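Side-chain contacts in glyoxalase-related enzyme (Fulvimarina pelagi, PDB 3BQX), which is of unknown function but belongs to the vicinal oxygen chelate superfamily and probably resembles the glyoxalases: residues V113-P116 and D117-W121; F33-P36 and E37-F40. One frame throughout, in Å; residues are numbered along the deposited sequence.

Interaction 1 of 2, residues V113-P116 and D117-W121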
loop_
_atom_site.group_PDB
_atom_site.type_symbol
_atom_site.label_atom_id
_atom_site.label_comp_id
_atom_site.label_asym_id
_atom_site.label_seq_id
_atom_site.Cartn_x
_atom_site.Cartn_y
_atom_site.Cartn_z
ATOM N N VAL A 113 -3.801 12.075 -8.091
ATOM C CA VAL A 113 -4.490 11.523 -9.250
ATOM C C VAL A 113 -4.925 10.119 -8.870
ATOM O O VAL A 113 -4.123 9.345 -8.345
ATOM C CB VAL A 113 -3.559 11.435 -10.486
ATOM C CG1 VAL A 113 -4.292 10.767 -11.642
ATOM C CG2 VAL A 113 -3.088 12.824 -10.891
ATOM N N ALA A 114 -6.182 9.786 -9.120
ATOM C CA ALA A 114 -6.663 8.457 -8.785
ATOM C C ALA A 114 -6.630 7.552 -10.003
ATOM O O ALA A 114 -6.799 8.013 -11.137
ATOM C CB ALA A 114 -8.071 8.531 -8.235
ATOM N N ASP A 115 -6.396 6.261 -9.782
ATOM C CA ASP A 115 -6.376 5.334 -10.898
ATOM C C ASP A 115 -7.821 5.082 -11.343
ATOM O O ASP A 115 -8.755 5.595 -10.728
ATOM C CB ASP A 115 -5.582 4.049 -10.535
ATOM C CG ASP A 115 -6.352 3.046 -9.686
ATOM O OD1 ASP A 115 -7.530 3.244 -9.337
ATOM O OD2 ASP A 115 -5.728 2.007 -9.370
ATOM N N PRO A 116 -8.027 4.320 -12.430
ATOM C CA PRO A 116 -9.383 4.049 -12.926
ATOM C C PRO A 116 -10.389 3.509 -11.922
ATOM O O PRO A 116 -11.598 3.678 -12.096
ATOM C CB PRO A 116 -9.145 3.058 -14.062
ATOM C CG PRO A 116 -7.812 3.446 -14.573
ATOM C CD PRO A 116 -7.021 3.689 -13.300
ATOM N N ASP A 117 -9.894 2.851 -10.882
ATOM C CA ASP A 117 -10.760 2.265 -9.874
ATOM C C ASP A 117 -10.923 3.138 -8.640
ATOM O O ASP A 117 -11.555 2.733 -7.667
ATOM C CB ASP A 117 -10.225 0.883 -9.496
ATOM C CG ASP A 117 -10.271 -0.087 -10.661
ATOM O OD1 ASP A 117 -11.348 -0.674 -10.899
ATOM O OD2 ASP A 117 -9.241 -0.248 -11.352
ATOM N N GLY A 118 -10.350 4.336 -8.686
ATOM C CA GLY A 118 -10.471 5.256 -7.570
ATOM C C GLY A 118 -9.341 5.253 -6.560
ATOM O O GLY A 118 -9.351 6.059 -5.631
ATOM N N HIS A 119 -8.370 4.359 -6.716
ATOM C CA HIS A 119 -7.260 4.326 -5.763
ATOM C C HIS A 119 -6.422 5.581 -5.931
ATOM O O HIS A 119 -5.924 5.874 -7.013
ATOM C CB HIS A 119 -6.418 3.075 -5.976
ATOM C CG HIS A 119 -7.187 1.808 -5.794
ATOM N ND1 HIS A 119 -7.773 1.460 -4.595
ATOM C CD2 HIS A 119 -7.499 0.822 -6.667
ATOM C CE1 HIS A 119 -8.414 0.314 -4.739
ATOM N NE2 HIS A 119 -8.261 -0.094 -5.987
ATOM N N ILE A 120 -6.261 6.312 -4.835
ATOM C CA ILE A 120 -5.536 7.570 -4.832
ATOM C C ILE A 120 -4.016 7.500 -4.856
ATOM O O ILE A 120 -3.391 6.805 -4.047
ATOM C CB ILE A 120 -5.946 8.416 -3.606
ATOM C CG1 ILE A 120 -7.460 8.657 -3.634
ATOM C CG2 ILE A 120 -5.184 9.725 -3.595
ATOM C CD1 ILE A 120 -7.995 9.333 -2.382
ATOM N N TRP A 121 -3.426 8.233 -5.794
ATOM C CA TRP A 121 -1.983 8.308 -5.907
ATOM C C TRP A 121 -1.520 9.732 -5.682
ATOM O O TRP A 121 -2.096 10.678 -6.229
ATOM C CB TRP A 121 -1.502 7.878 -7.296
ATOM C CG TRP A 121 -1.429 6.413 -7.484
ATOM C CD1 TRP A 121 -2.422 5.593 -7.926
ATOM C CD2 TRP A 121 -0.310 5.572 -7.188
ATOM N NE1 TRP A 121 -1.994 4.282 -7.923
ATOM C CE2 TRP A 121 -0.700 4.246 -7.477
ATOM C CE3 TRP A 121 0.987 5.810 -6.710
ATOM C CZ2 TRP A 121 0.158 3.157 -7.299
ATOM C CZ3 TRP A 121 1.843 4.717 -6.532
ATOM C CH2 TRP A 121 1.421 3.415 -6.829
HETATM O O HOH W 1 -6.527 0.361 -11.547
#
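The carboxylate of Asp115 turns back over the bend and takes two backbone N-H groups on a single oxygen: Asp117 N is 2.9 Å from Asp115 OD1, and His119 N reaches the same OD1 at 3.0 Å. The two donors come from opposite faces of the carboxylate plane, well above it on each side, which fixes the rotation of the group. Asp115 holds CG between its own N and carbonyl carbon (chi1 79°), the setting that aims OD1 into the bend. Its other oxygen, OD2, meets the edge of the His119 ring at CD2, 3.4 Å away, the carboxylate and ring planes standing 75° apart. A water donates to Asp117 OD2 and, weakly, to Asp115 OD2, bridging two like charges.

Beneath the side chains, Gly118 N bonds Asp115 O at 2.9 Å and closes a type I turn; Gly118 sits at a positive phi that suits glycine. Asp115 N gives to His119 O at 2.8 Å, and the Val113–Trp121 pair carries the ladder onward. Further out, Tyr23 OH bonds both Asp115 OD2 and Trp121 NE1, while Asp117 OD1 accepts from Gly14 N and His119 NE2 bonds Gly12 O. This is a beta hairpin whose Asx turn, Asp115 OD1 to Asp117 N, sits in the loop linking 109-114 and 120-125, neighbouring strands of a sheet consistent with the glyoxalase fold.

Interaction 2 of 2, residues F33-P36 and E37-F40; sequences FRNP and EIIF
The side chains of Phe33 and Phe40 leave the same face of the hairpin together, but their rings meet obliquely, neither stacked nor edge-to-face: the centroids are 5.6 Å apart and the planes meet at 43°. Phe33 CB sits at the edge of the Phe40 ring, 3.6 Å from Phe40 CD2. At the edge of the Phe33 ring, near its plane, comes the CG2 methyl of Ile38, 3.7 Å from Phe33 CE2, the two side chains crossing at about a right angle. Asn35 ND2 also lies in the plane of this ring, at its edge. On the other side of the hairpin the flat group is the Arg34 guanidinium, with Ile39 CD1 over one of its faces. Arg34 is extended from CG to NE and runs alongside Ile39, with Arg34 CG 3.8 Å from Ile39 CG1.

At the bend, Asn35 OD1 accepts two backbone N-H groups, Glu37 N at 2.8 Å and Ile38 N at 2.9 Å, from opposite faces of the amide plane. With chi1 at 68°, Asn35 swings its amide back over the turn to meet them. Phe40 N to Phe33 O and Asn35 N to Ile38 O continue the ladder.

Outside the hairpin, Glu37 OE2 bonds Trp51 NE1, and Phe40 packs edge-to-face on Trp129 of the second subunit, so the aromatic face reaches the dimer partner. The chemistry is thus divided: an Asx turn in which one neutral amide oxygen holds the chain reversal by two N-H groups, and, along the strands, apolar contacts that bring hydrocarbon together on both faces.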
loop_
_atom_site.group_PDB
_atom_site.type_symbol
_atom_site.label_atom_id
_atom_site.label_comp_id
_atom_site.label_asym_id
_atom_site.label_seq_id
_atom_site.Cartn_x
_atom_site.Cartn_y
_atom_site.Cartn_z
ATOM N N PHE A 33 4.142 -10.336 -13.986
ATOM C CA PHE A 33 3.186 -11.429 -14.106
ATOM C C PHE A 33 1.809 -10.911 -14.498
ATOM O O PHE A 33 1.391 -9.834 -14.071
ATOM C CB PHE A 33 3.040 -12.199 -12.787
ATOM C CG PHE A 33 2.043 -13.331 -12.861
ATOM C CD1 PHE A 33 2.447 -14.609 -13.244
ATOM C CD2 PHE A 33 0.691 -13.107 -12.607
ATOM C CE1 PHE A 33 1.516 -15.647 -13.374
ATOM C CE2 PHE A 33 -0.247 -14.133 -12.735
ATOM C CZ PHE A 33 0.167 -15.409 -13.121
ATOM N N ARG A 34 1.106 -11.683 -15.317
ATOM C CA ARG A 34 -0.236 -11.318 -15.716
ATOM C C ARG A 34 -1.052 -12.495 -16.202
ATOM O O ARG A 34 -0.552 -13.348 -16.928
ATOM C CB ARG A 34 -0.218 -10.260 -16.818
ATOM C CG ARG A 34 -1.599 -10.015 -17.407
ATOM C CD ARG A 34 -1.625 -8.862 -18.386
ATOM N NE ARG A 34 -2.982 -8.647 -18.884
ATOM C CZ ARG A 34 -3.346 -7.628 -19.653
ATOM N NH1 ARG A 34 -2.453 -6.719 -20.019
ATOM N NH2 ARG A 34 -4.606 -7.516 -20.055
ATOM N N ASN A 35 -2.307 -12.546 -15.771
ATOM C CA ASN A 35 -3.237 -13.563 -16.232
ATOM C C ASN A 35 -4.598 -12.865 -16.261
ATOM O O ASN A 35 -4.698 -11.695 -15.894
ATOM C CB ASN A 35 -3.218 -14.829 -15.350
ATOM C CG ASN A 35 -3.760 -14.606 -13.959
ATOM O OD1 ASN A 35 -4.525 -13.682 -13.713
ATOM N ND2 ASN A 35 -3.382 -15.486 -13.039
ATOM N N PRO A 36 -5.657 -13.545 -16.718
ATOM C CA PRO A 36 -6.972 -12.896 -16.771
ATOM C C PRO A 36 -7.556 -12.270 -15.504
ATOM O O PRO A 36 -8.517 -11.506 -15.588
ATOM C CB PRO A 36 -7.869 -13.997 -17.331
ATOM C CG PRO A 36 -6.940 -14.730 -18.244
ATOM C CD PRO A 36 -5.691 -14.852 -17.402
ATOM N N GLU A 37 -6.993 -12.572 -14.337
ATOM C CA GLU A 37 -7.540 -12.000 -13.109
ATOM C C GLU A 37 -6.600 -11.143 -12.270
ATOM O O GLU A 37 -7.059 -10.414 -11.391
ATOM C CB GLU A 37 -8.127 -13.104 -12.221
ATOM C CG GLU A 37 -7.100 -14.000 -11.554
ATOM C CD GLU A 37 -7.737 -15.062 -10.673
ATOM O OE1 GLU A 37 -8.445 -15.934 -11.222
ATOM O OE2 GLU A 37 -7.536 -15.024 -9.437
ATOM N N ILE A 38 -5.300 -11.208 -12.526
ATOM C CA ILE A 38 -4.368 -10.434 -11.713
ATOM C C ILE A 38 -3.119 -10.002 -12.470
ATOM O O ILE A 38 -2.702 -10.654 -13.432
ATOM C CB ILE A 38 -3.947 -11.267 -10.467
ATOM C CG1 ILE A 38 -3.316 -10.378 -9.395
ATOM C CG2 ILE A 38 -2.978 -12.365 -10.877
ATOM C CD1 ILE A 38 -3.175 -11.087 -8.031
ATOM N N ILE A 39 -2.539 -8.891 -12.035
ATOM C CA ILE A 39 -1.304 -8.381 -12.610
ATOM C C ILE A 39 -0.368 -8.027 -11.460
ATOM O O ILE A 39 -0.797 -7.426 -10.471
ATOM C CB ILE A 39 -1.529 -7.114 -13.465
ATOM C CG1 ILE A 39 -2.413 -7.454 -14.667
ATOM C CG2 ILE A 39 -0.189 -6.551 -13.925
ATOM C CD1 ILE A 39 -2.770 -6.262 -15.532
ATOM N N PHE A 40 0.894 -8.430 -11.579
ATOM C CA PHE A 40 1.901 -8.121 -10.568
ATOM C C PHE A 40 2.984 -7.247 -11.180
ATOM O O PHE A 40 3.434 -7.500 -12.305
ATOM C CB PHE A 40 2.613 -9.379 -10.044
ATOM C CG PHE A 40 1.753 -10.294 -9.214
ATOM C CD1 PHE A 40 0.952 -9.803 -8.195
ATOM C CD2 PHE A 40 1.798 -11.668 -9.420
ATOM C CE1 PHE A 40 0.206 -10.669 -7.389
ATOM C CE2 PHE A 40 1.056 -12.538 -8.619
ATOM C CZ PHE A 40 0.262 -12.034 -7.603
#

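How the interactions relate
Interaction 2 comes first along the chain, in the hairpin of strands 33-34 and 38-42; interaction 1 follows in that of strands 109-114 and 120-125. Their centres are about 19 Å apart and their nearest atoms about 10 Å, without touching. Each belongs to its own four-stranded mixed sheet, and both sheets have the same strand order, 1-4-3-2, consistent with the paired beta-alpha-beta-beta-beta modules of the vicinal oxygen chelate fold. Interaction 1 joins the third and fourth strands of its sheet, whereas interaction 2 joins the second and third. Helix 16-26 packs against side chains of both, and each also reaches the second subunit, so both hairpins take part in the dimer.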